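Local coordinates for Mll8374 protein (Mesorhizobium loti, PDB 3B5E) that probably hydrolyses carboxylic ester bonds as a carboxylesterase of the alpha/beta-hydrolase fold, using a serine nucleophile, at residues I88-T99 with L124-I135; P146-A157 with A178-A188. All coordinates share one frame; numbering follows the deposited sequence. Where two conformers were deposited one is given.

How the interactions relate
Interaction 1 comes first along the chain and is complete before interaction 2 begins; their centres are about 14 Å apart. In interaction 1, helix 85-106 crosses helix 120-131, the helix that follows the probable nucleophile elbow. Interaction 2 joins the long loop between strands 138-142 and 160-166 to the end of helix 176-185. Helix 120-131 links the two: Leu130 O probably accepts a hydrogen bond from Thr154 OG1, Met129 packs against Leu156, and Ile88 and Ser127 both touch Val147. Helices and loop thus form one continuous layer beside the seven-stranded mixed sheet, as expected of an alpha/beta-hydrolase, with interaction 2 toward the edge strand 189-195.

Interaction 1 of 2, residues I88-T99 with L124-I135; sequences ILAETAAFAAFT and LVSSLMLLHPGI
Thr92 drops into helix 120-131 as a knob, held in a hole made by Leu124, Ser127, Leu128 and Leu131. From CB the side chain splits in two. Thr92 CG2, anti to the backbone N, runs straight at the other helix and meets its backbone, 3.2 Å from Leu128 CA; a second conformer of Thr92 exists, so how closely the methyl presses is doubtful. The hydroxyl lies beside the backbone N instead and turns back on its own helix, Thr92 OG1 bonding Ile88 O at 2.6 Å. Thr92 N reaches that same oxygen from the other face of its carbonyl plane, so two donors of one residue grip it. Thr92 OG1 also touches Leu124 CD2 at 3.5 Å.

The two helix axes cross at -80° and come within 9.5 Å. This pairing belongs to the alpha/beta-hydrolase fold: helix 120-131 leaves the probable nucleophile elbow, which Leu124 also touches, and helix 85-106 packs across it. Toward the sheet, Phe95 offers its ring edge to Leu128 CD2, in plane, while Leu124 CD1 approaches obliquely, 4.3 Å from the Phe95 centroid, an off-centre CH-pi contact. Phe18 meets the same ring edge-to-face.

Farther along, Ala96 CB lies over one face of the His132 ring, offset toward the rim and 3.8 Å from CG. The same methyl also touches Leu128 CD1 and Ile135 CD1. His132 is where the chain leaves the helix, and its ring takes Thr92 CG2 at an edge. A water then joins the two segments, donating to Leu89 O and hydrogen-bonded to His132 NE2, each at 2.7 Å. Nearer the surface, Leu89 and Leu131 cross at about a right angle through their CD1 methyls, 3.7 Å apart.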
loop_
_atom_site.group_PDB
_atom_site.type_symbol
_atom_site.label_atom_id
_atom_site.label_comp_id
_atom_site.label_asym_id
_atom_site.label_seq_id
_atom_site.Cartn_x
_atom_site.Cartn_y
_atom_site.Cartn_z
ATOM N N ILE A 88 2.752 1.765 -14.638
ATOM C CA ILE A 88 2.389 2.398 -13.367
ATOM C C ILE A 88 1.119 3.219 -13.570
ATOM O O ILE A 88 0.190 3.147 -12.792
ATOM C CB ILE A 88 3.513 3.317 -12.800
ATOM C CG1 ILE A 88 4.791 2.511 -12.488
ATOM C CG2 ILE A 88 3.040 4.064 -11.503
ATOM C CD1 ILE A 88 6.038 3.331 -12.113
ATOM N N LEU A 89 1.088 3.991 -14.635
ATOM C CA LEU A 89 -0.063 4.856 -14.889
ATOM C C LEU A 89 -1.364 4.039 -15.083
ATOM O O LEU A 89 -2.401 4.383 -14.497
ATOM C CB LEU A 89 0.212 5.774 -16.067
ATOM C CG LEU A 89 0.864 7.145 -15.789
ATOM C CD1 LEU A 89 2.033 7.091 -14.809
ATOM C CD2 LEU A 89 1.319 7.749 -17.092
ATOM N N ALA A 90 -1.289 2.956 -15.863
ATOM C CA ALA A 90 -2.457 2.165 -16.211
ATOM C C ALA A 90 -2.992 1.437 -14.992
ATOM O O ALA A 90 -4.200 1.423 -14.753
ATOM C CB ALA A 90 -2.141 1.176 -17.345
ATOM N N GLU A 91 -2.094 0.817 -14.242
ATOM C CA GLU A 91 -2.470 -0.005 -13.088
ATOM C C GLU A 91 -2.940 0.847 -11.926
ATOM O O GLU A 91 -3.879 0.479 -11.219
ATOM C CB GLU A 91 -1.315 -0.936 -12.708
ATOM C CG GLU A 91 -0.951 -1.953 -13.805
ATOM C CD GLU A 91 -2.121 -2.855 -14.186
ATOM O OE1 GLU A 91 -2.769 -3.440 -13.290
ATOM O OE2 GLU A 91 -2.403 -2.961 -15.395
ATOM N N THR A 92 -2.327 2.012 -11.760
ATOM C CA THR A 92 -2.742 2.939 -10.725
ATOM C C THR A 92 -4.154 3.493 -11.047
ATOM O O THR A 92 -4.993 3.615 -10.150
ATOM C CB THR A 92 -1.675 4.048 -10.497
ATOM O OG1 THR A 92 -0.384 3.452 -10.274
ATOM C CG2 THR A 92 -2.022 4.922 -9.318
ATOM N N ALA A 93 -4.422 3.790 -12.323
ATOM C CA ALA A 93 -5.751 4.235 -12.775
ATOM C C ALA A 93 -6.793 3.148 -12.537
ATOM O O ALA A 93 -7.904 3.418 -12.044
ATOM C CB ALA A 93 -5.719 4.627 -14.257
ATOM N N ALA A 94 -6.450 1.920 -12.915
ATOM C CA ALA A 94 -7.322 0.781 -12.692
ATOM C C ALA A 94 -7.597 0.598 -11.207
ATOM O O ALA A 94 -8.752 0.399 -10.809
ATOM C CB ALA A 94 -6.738 -0.478 -13.311
ATOM N N PHE A 95 -6.559 0.693 -10.379
ATOM C CA PHE A 95 -6.738 0.493 -8.936
ATOM C C PHE A 95 -7.599 1.573 -8.250
ATOM O O PHE A 95 -8.391 1.255 -7.336
ATOM C CB PHE A 95 -5.399 0.339 -8.243
ATOM C CG PHE A 95 -5.515 -0.204 -6.849
ATOM C CD1 PHE A 95 -5.668 -1.573 -6.634
ATOM C CD2 PHE A 95 -5.522 0.659 -5.760
ATOM C CE1 PHE A 95 -5.787 -2.084 -5.346
ATOM C CE2 PHE A 95 -5.638 0.166 -4.467
ATOM C CZ PHE A 95 -5.789 -1.211 -4.261
ATOM N N ALA A 96 -7.434 2.816 -8.699
ATOM C CA ALA A 96 -8.219 3.952 -8.241
ATOM C C ALA A 96 -9.714 3.662 -8.453
ATOM O O ALA A 96 -10.519 3.751 -7.507
ATOM C CB ALA A 96 -7.785 5.235 -8.975
ATOM N N ALA A 97 -10.050 3.256 -9.683
ATOM C CA ALA A 97 -11.428 2.875 -10.048
ATOM C C ALA A 97 -11.909 1.712 -9.168
ATOM O O ALA A 97 -13.012 1.759 -8.627
ATOM C CB ALA A 97 -11.509 2.510 -11.511
ATOM N N PHE A 98 -11.051 0.704 -9.001
ATOM C CA PHE A 98 -11.334 -0.450 -8.154
ATOM C C PHE A 98 -11.654 -0.077 -6.700
ATOM O O PHE A 98 -12.593 -0.645 -6.090
ATOM C CB PHE A 98 -10.150 -1.440 -8.207
ATOM C CG PHE A 98 -10.206 -2.513 -7.144
ATOM C CD1 PHE A 98 -11.088 -3.577 -7.281
ATOM C CD2 PHE A 98 -9.405 -2.444 -6.013
ATOM C CE1 PHE A 98 -11.173 -4.558 -6.317
ATOM C CE2 PHE A 98 -9.472 -3.420 -5.027
ATOM C CZ PHE A 98 -10.362 -4.499 -5.182
ATOM N N THR A 99 -10.902 0.873 -6.131
ATOM C CA THR A 99 -11.123 1.274 -4.729
ATOM C C THR A 99 -12.539 1.767 -4.574
ATOM O O THR A 99 -13.227 1.396 -3.640
ATOM C CB THR A 99 -10.132 2.366 -4.172
ATOM O OG1 THR A 99 -10.341 3.634 -4.810
ATOM C CG2 THR A 99 -8.716 1.933 -4.335
ATOM N N LEU A 124 2.857 1.125 -5.560
ATOM C CA LEU A 124 1.512 1.351 -6.117
ATOM C C LEU A 124 0.778 2.384 -5.271
ATOM O O LEU A 124 0.239 3.328 -5.810
ATOM C CB LEU A 124 0.700 0.028 -6.163
ATOM C CG LEU A 124 -0.588 -0.047 -7.028
ATOM C CD1 LEU A 124 -1.718 0.781 -6.372
ATOM C CD2 LEU A 124 -0.309 0.409 -8.503
ATOM N N VAL A 125 0.763 2.211 -3.949
ATOM C CA VAL A 125 0.074 3.179 -3.066
ATOM C C VAL A 125 0.605 4.621 -3.218
ATOM O O VAL A 125 -0.179 5.552 -3.354
ATOM C CB VAL A 125 0.119 2.763 -1.598
ATOM C CG1 VAL A 125 -0.515 3.866 -0.696
ATOM C CG2 VAL A 125 -0.601 1.381 -1.372
ATOM N N SER A 126 1.929 4.810 -3.203
ATOM C CA SER A 126 2.487 6.167 -3.313
ATOM C C SER A 126 2.150 6.756 -4.685
ATOM O O SER A 126 1.814 7.931 -4.807
ATOM C CB SER A 126 4.004 6.159 -3.068
ATOM O OG SER A 126 4.684 5.451 -4.091
ATOM N N SER A 127 2.215 5.938 -5.724
ATOM C CA SER A 127 1.820 6.386 -7.072
ATOM C C SER A 127 0.347 6.795 -7.155
ATOM O O SER A 127 0.002 7.751 -7.837
ATOM C CB SER A 127 2.095 5.269 -8.088
ATOM O OG SER A 127 3.475 5.069 -8.161
ATOM N N LEU A 128 -0.500 6.025 -6.466
ATOM C CA LEU A 128 -1.917 6.307 -6.389
ATOM C C LEU A 128 -2.137 7.681 -5.775
ATOM O O LEU A 128 -2.933 8.470 -6.289
ATOM C CB LEU A 128 -2.635 5.206 -5.604
ATOM C CG LEU A 128 -4.153 5.314 -5.402
ATOM C CD1 LEU A 128 -4.935 5.276 -6.739
ATOM C CD2 LEU A 128 -4.601 4.232 -4.417
HETATM N N MSE A 129 -1.453 7.962 -4.664
HETATM C CA MSE A 129 -1.548 9.286 -4.020
HETATM C C MSE A 129 -1.185 10.436 -4.965
HETATM O O MSE A 129 -1.844 11.467 -4.967
HETATM C CB MSE A 129 -0.638 9.377 -2.778
HETATM C CG MSE A 129 -1.061 8.486 -1.625
HETATM SE SE MSE A 129 0.374 8.403 -0.247
HETATM C CE MSE A 129 0.718 10.223 -0.215
ATOM N N LEU A 130 -0.137 10.247 -5.765
ATOM C CA LEU A 130 0.385 11.320 -6.604
ATOM C C LEU A 130 -0.384 11.479 -7.895
ATOM O O LEU A 130 -0.519 12.585 -8.400
ATOM C CB LEU A 130 1.863 11.082 -6.872
ATOM C CG LEU A 130 2.743 11.318 -5.633
ATOM C CD1 LEU A 130 4.056 10.592 -5.810
ATOM C CD2 LEU A 130 2.932 12.820 -5.364
ATOM N N LEU A 131 -0.929 10.384 -8.402
ATOM C CA LEU A 131 -1.613 10.393 -9.682
ATOM C C LEU A 131 -3.147 10.522 -9.568
ATOM O O LEU A 131 -3.780 10.983 -10.514
ATOM C CB LEU A 131 -1.247 9.139 -10.468
ATOM C CG LEU A 131 0.213 8.967 -10.917
ATOM C CD1 LEU A 131 0.454 7.568 -11.450
ATOM C CD2 LEU A 131 0.641 10.000 -11.998
ATOM N N HIS A 132 -3.737 10.107 -8.441
ATOM C CA HIS A 132 -5.180 10.065 -8.271
ATOM C C HIS A 132 -5.544 10.585 -6.918
ATOM O O HIS A 132 -5.913 9.820 -6.050
ATOM C CB HIS A 132 -5.696 8.656 -8.462
ATOM C CG HIS A 132 -5.448 8.150 -9.839
ATOM N ND1 HIS A 132 -6.268 8.462 -10.893
ATOM C CD2 HIS A 132 -4.414 7.448 -10.361
ATOM C CE1 HIS A 132 -5.785 7.918 -11.999
ATOM N NE2 HIS A 132 -4.646 7.325 -11.709
ATOM N N PRO A 133 -5.411 11.901 -6.733
ATOM C CA PRO A 133 -5.709 12.488 -5.447
ATOM C C PRO A 133 -7.200 12.406 -5.088
ATOM O O PRO A 133 -8.069 12.320 -5.958
ATOM C CB PRO A 133 -5.278 13.942 -5.624
ATOM C CG PRO A 133 -5.376 14.187 -7.083
ATOM C CD PRO A 133 -4.973 12.912 -7.716
ATOM N N GLY A 134 -7.470 12.410 -3.794
ATOM C CA GLY A 134 -8.813 12.351 -3.298
ATOM C C GLY A 134 -9.270 10.967 -2.901
ATOM O O GLY A 134 -10.425 10.801 -2.538
ATOM N N ILE A 135 -8.395 9.977 -2.995
ATOM C CA ILE A 135 -8.728 8.608 -2.609
ATOM C C ILE A 135 -8.060 8.215 -1.279
ATOM O O ILE A 135 -8.746 7.804 -0.329
ATOM C CB ILE A 135 -8.316 7.608 -3.692
ATOM C CG1 ILE A 135 -9.113 7.896 -4.969
ATOM C CG2 ILE A 135 -8.545 6.172 -3.207
ATOM C CD1 ILE A 135 -8.657 7.129 -6.142
HETATM O O HOH W 1 -2.646 6.872 -13.480
#

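Interaction 2 of 2, residues P146-A157 with A178-A188; sequences PVLDHVPATDLA and ALVTLLSRHGA. With EDO (1,2-ethanediol), chain G.
His186 and Thr154 make the central polar bond: His186 ND1 donates to Thr154 O at 2.8 Å, with the oxygen only 1° out of the ring plane and the nitrogen lying on a lone pair in the carbonyl plane. Two residues on in the loop, Leu156 N donates to His186 O, a backbone bond 2.7 Å long and nearly straight at 169°. Val151 CG1 touches the same ring, 3.8 Å from His186 NE2, and Pro152 O lies at the ring edge, 3.1 Å from His186 CE1.

Much of the rest is apolar. Leu156 CD1 rests on His186 CB and lies 3.9 Å from Leu183 CD2, while its CB meets that of Ala188. At the far end Pro146 CG sits against Ala178 and Leu179.

The next shell holds both backbones in place. Helix 176-185 finishes in a Schellman motif whose positive-phi residue is Gly187, and this turn packs against the loop through a CA-H...O contact from Ala157 CA to Gly187 O at 3.4 Å. Asp155 CG stands anti to its backbone N (chi1 -176°), which lets OD1 accept from Ala157 N at 2.8 Å in an Asx turn, the donor coming from above the carboxylate plane.

An ethanediol, probably from the crystallisation liquor, hydrogen-bonds through O1 to His186 NE2 at 2.6 Å. Since ND1 carries the proton given to Thr154 O, that bond fixes the rotation of the ring and turns NE2 to the diol.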
loop_
_atom_site.group_PDB
_atom_site.type_symbol
_atom_site.label_atom_id
_atom_site.label_comp_id
_atom_site.label_asym_id
_atom_site.label_seq_id
_atom_site.Cartn_x
_atom_site.Cartn_y
_atom_site.Cartn_z
ATOM N N PRO A 146 10.939 5.733 -4.560
ATOM C CA PRO A 146 10.335 6.450 -5.679
ATOM C C PRO A 146 10.387 5.606 -6.950
ATOM O O PRO A 146 11.381 4.921 -7.202
ATOM C CB PRO A 146 11.220 7.716 -5.831
ATOM C CG PRO A 146 12.004 7.811 -4.522
ATOM C CD PRO A 146 12.188 6.375 -4.107
ATOM N N VAL A 147 9.291 5.637 -7.700
ATOM C CA VAL A 147 9.128 4.840 -8.934
ATOM C C VAL A 147 8.663 5.643 -10.152
ATOM O O VAL A 147 8.774 5.163 -11.278
ATOM C CB VAL A 147 8.165 3.635 -8.733
ATOM C CG1 VAL A 147 8.691 2.707 -7.630
ATOM C CG2 VAL A 147 6.703 4.069 -8.393
ATOM N N LEU A 148 8.123 6.844 -9.931
ATOM C CA LEU A 148 7.577 7.671 -10.985
ATOM C C LEU A 148 8.656 8.593 -11.479
ATOM O O LEU A 148 9.296 9.256 -10.695
ATOM C CB LEU A 148 6.415 8.536 -10.499
ATOM C CG LEU A 148 5.006 7.981 -10.532
ATOM C CD1 LEU A 148 4.042 9.096 -10.051
ATOM C CD2 LEU A 148 4.684 7.488 -11.952
ATOM N N ASP A 149 8.854 8.648 -12.779
ATOM C CA ASP A 149 9.838 9.560 -13.338
ATOM C C ASP A 149 9.342 11.003 -13.367
ATOM O O ASP A 149 10.126 11.919 -13.152
ATOM C CB ASP A 149 10.207 9.166 -14.771
ATOM C CG ASP A 149 11.001 7.860 -14.850
ATOM O OD1 ASP A 149 11.492 7.369 -13.794
ATOM O OD2 ASP A 149 11.099 7.336 -15.999
ATOM N N HIS A 150 8.077 11.206 -13.691
ATOM C CA HIS A 150 7.502 12.538 -13.708
ATOM C C HIS A 150 6.314 12.530 -12.743
ATOM O O HIS A 150 5.436 11.656 -12.807
ATOM C CB HIS A 150 7.124 12.963 -15.133
ATOM C CG HIS A 150 8.267 12.871 -16.106
ATOM N ND1 HIS A 150 9.476 13.509 -15.900
ATOM C CD2 HIS A 150 8.397 12.191 -17.272
ATOM C CE1 HIS A 150 10.294 13.236 -16.902
ATOM N NE2 HIS A 150 9.665 12.439 -17.748
ATOM N N VAL A 151 6.350 13.459 -11.792
ATOM C CA VAL A 151 5.345 13.544 -10.748
ATOM C C VAL A 151 4.525 14.775 -11.042
ATOM O O VAL A 151 5.086 15.838 -11.259
ATOM C CB VAL A 151 6.012 13.650 -9.355
ATOM C CG1 VAL A 151 4.982 13.576 -8.277
ATOM C CG2 VAL A 151 7.066 12.540 -9.181
ATOM N N PRO A 152 3.198 14.650 -11.068
ATOM C CA PRO A 152 2.411 15.860 -11.218
ATOM C C PRO A 152 2.475 16.717 -9.953
ATOM O O PRO A 152 2.902 16.233 -8.921
ATOM C CB PRO A 152 0.987 15.348 -11.440
ATOM C CG PRO A 152 1.054 13.890 -11.390
ATOM C CD PRO A 152 2.360 13.451 -10.920
ATOM N N ALA A 153 2.010 17.967 -10.041
ATOM C CA ALA A 153 2.055 18.920 -8.925
ATOM C C ALA A 153 0.902 18.648 -7.989
ATOM O O ALA A 153 0.099 19.528 -7.720
ATOM C CB ALA A 153 1.954 20.348 -9.442
ATOM N N THR A 154 0.813 17.430 -7.498
ATOM C CA THR A 154 -0.316 17.004 -6.683
ATOM C C THR A 154 -0.178 17.500 -5.256
ATOM O O THR A 154 0.887 17.394 -4.660
ATOM C CB THR A 154 -0.426 15.458 -6.685
ATOM O OG1 THR A 154 -0.595 15.031 -8.038
ATOM C CG2 THR A 154 -1.617 14.991 -5.883
ATOM N N ASP A 155 -1.272 18.025 -4.715
ATOM C CA ASP A 155 -1.278 18.538 -3.358
ATOM C C ASP A 155 -1.737 17.432 -2.431
ATOM O O ASP A 155 -2.897 17.035 -2.487
ATOM C CB ASP A 155 -2.206 19.758 -3.250
ATOM C CG ASP A 155 -2.191 20.401 -1.860
ATOM O OD1 ASP A 155 -1.522 19.879 -0.944
ATOM O OD2 ASP A 155 -2.849 21.455 -1.695
ATOM N N LEU A 156 -0.834 16.962 -1.568
ATOM C CA LEU A 156 -1.125 15.862 -0.649
ATOM C C LEU A 156 -1.456 16.386 0.756
ATOM O O LEU A 156 -1.444 15.628 1.738
ATOM C CB LEU A 156 0.077 14.902 -0.565
ATOM C CG LEU A 156 0.561 14.252 -1.871
ATOM C CD1 LEU A 156 1.797 13.395 -1.605
ATOM C CD2 LEU A 156 -0.501 13.427 -2.578
ATOM N N ALA A 157 -1.729 17.687 0.861
ATOM C CA ALA A 157 -2.033 18.293 2.145
ATOM C C ALA A 157 -3.114 17.479 2.812
ATOM O O ALA A 157 -4.102 17.111 2.191
ATOM C CB ALA A 157 -2.484 19.740 1.978
ATOM N N ALA A 178 14.879 10.229 -0.490
ATOM C CA ALA A 178 14.279 10.897 -1.655
ATOM C C ALA A 178 12.737 10.846 -1.596
ATOM O O ALA A 178 12.063 11.827 -1.920
ATOM C CB ALA A 178 14.820 10.283 -2.965
ATOM N N LEU A 179 12.190 9.710 -1.150
ATOM C CA LEU A 179 10.737 9.559 -1.039
ATOM C C LEU A 179 10.180 10.467 0.041
ATOM O O LEU A 179 9.118 11.058 -0.138
ATOM C CB LEU A 179 10.362 8.105 -0.742
ATOM C CG LEU A 179 8.882 7.775 -0.891
ATOM C CD1 LEU A 179 8.308 8.100 -2.321
ATOM C CD2 LEU A 179 8.673 6.314 -0.442
ATOM N N VAL A 180 10.871 10.541 1.178
ATOM C CA VAL A 180 10.471 11.452 2.278
ATOM C C VAL A 180 10.416 12.914 1.815
ATOM O O VAL A 180 9.459 13.618 2.104
ATOM C CB VAL A 180 11.404 11.338 3.521
ATOM C CG1 VAL A 180 11.098 12.472 4.532
ATOM C CG2 VAL A 180 11.249 9.930 4.137
ATOM N N THR A 181 11.453 13.322 1.103
ATOM C CA THR A 181 11.547 14.659 0.545
ATOM C C THR A 181 10.385 14.905 -0.428
ATOM O O THR A 181 9.676 15.938 -0.354
ATOM C CB THR A 181 12.934 14.863 -0.138
ATOM O OG1 THR A 181 13.935 14.906 0.881
ATOM C CG2 THR A 181 12.976 16.197 -0.959
ATOM N N LEU A 182 10.178 13.960 -1.327
ATOM C CA LEU A 182 9.127 14.087 -2.342
ATOM C C LEU A 182 7.737 14.255 -1.722
ATOM O O LEU A 182 6.999 15.167 -2.075
ATOM C CB LEU A 182 9.148 12.856 -3.248
ATOM C CG LEU A 182 8.134 12.799 -4.387
ATOM C CD1 LEU A 182 8.482 13.821 -5.428
ATOM C CD2 LEU A 182 8.091 11.372 -4.964
ATOM N N LEU A 183 7.363 13.352 -0.817
ATOM C CA LEU A 183 6.016 13.360 -0.256
ATOM C C LEU A 183 5.818 14.596 0.630
ATOM O O LEU A 183 4.768 15.222 0.578
ATOM C CB LEU A 183 5.728 12.060 0.489
ATOM C CG LEU A 183 5.749 10.770 -0.369
ATOM C CD1 LEU A 183 5.542 9.500 0.492
ATOM C CD2 LEU A 183 4.707 10.810 -1.491
ATOM N N SER A 184 6.847 14.934 1.410
ATOM C CA SER A 184 6.873 16.153 2.221
ATOM C C SER A 184 6.656 17.391 1.361
ATOM O O SER A 184 5.781 18.203 1.649
ATOM C CB SER A 184 8.203 16.286 2.987
ATOM O OG SER A 184 8.121 17.349 3.926
ATOM N N ARG A 185 7.439 17.519 0.297
ATOM C CA ARG A 185 7.333 18.668 -0.597
ATOM C C ARG A 185 5.930 18.822 -1.173
ATOM O O ARG A 185 5.476 19.950 -1.368
ATOM C CB ARG A 185 8.328 18.606 -1.752
ATOM C CG ARG A 185 9.762 18.935 -1.364
ATOM C CD ARG A 185 10.712 18.748 -2.532
ATOM N NE ARG A 185 10.265 19.461 -3.724
ATOM N N HIS A 186 5.233 17.713 -1.396
ATOM C CA HIS A 186 3.889 17.763 -1.948
ATOM C C HIS A 186 2.822 17.983 -0.891
ATOM O O HIS A 186 1.643 18.086 -1.197
ATOM C CB HIS A 186 3.607 16.504 -2.754
ATOM C CG HIS A 186 4.244 16.525 -4.100
ATOM N ND1 HIS A 186 3.557 16.883 -5.237
ATOM C CD2 HIS A 186 5.522 16.294 -4.485
ATOM C CE1 HIS A 186 4.382 16.842 -6.268
ATOM N NE2 HIS A 186 5.576 16.483 -5.839
ATOM N N GLY A 187 3.253 18.038 0.358
ATOM C CA GLY A 187 2.397 18.449 1.445
ATOM C C GLY A 187 1.896 17.349 2.348
ATOM O O GLY A 187 1.118 17.635 3.235
ATOM N N ALA A 188 2.342 16.107 2.144
ATOM C CA ALA A 188 1.972 15.003 3.020
ATOM C C ALA A 188 2.620 15.186 4.398
ATOM O O ALA A 188 3.694 15.760 4.524
ATOM C CB ALA A 188 2.380 13.679 2.411
HETATM C C1 EDO G . 8.571 17.560 -7.374
HETATM O O1 EDO G . 7.645 16.477 -7.482
HETATM C C2 EDO G . 9.582 17.196 -6.316
HETATM O O2 EDO G . 9.065 17.703 -5.091
#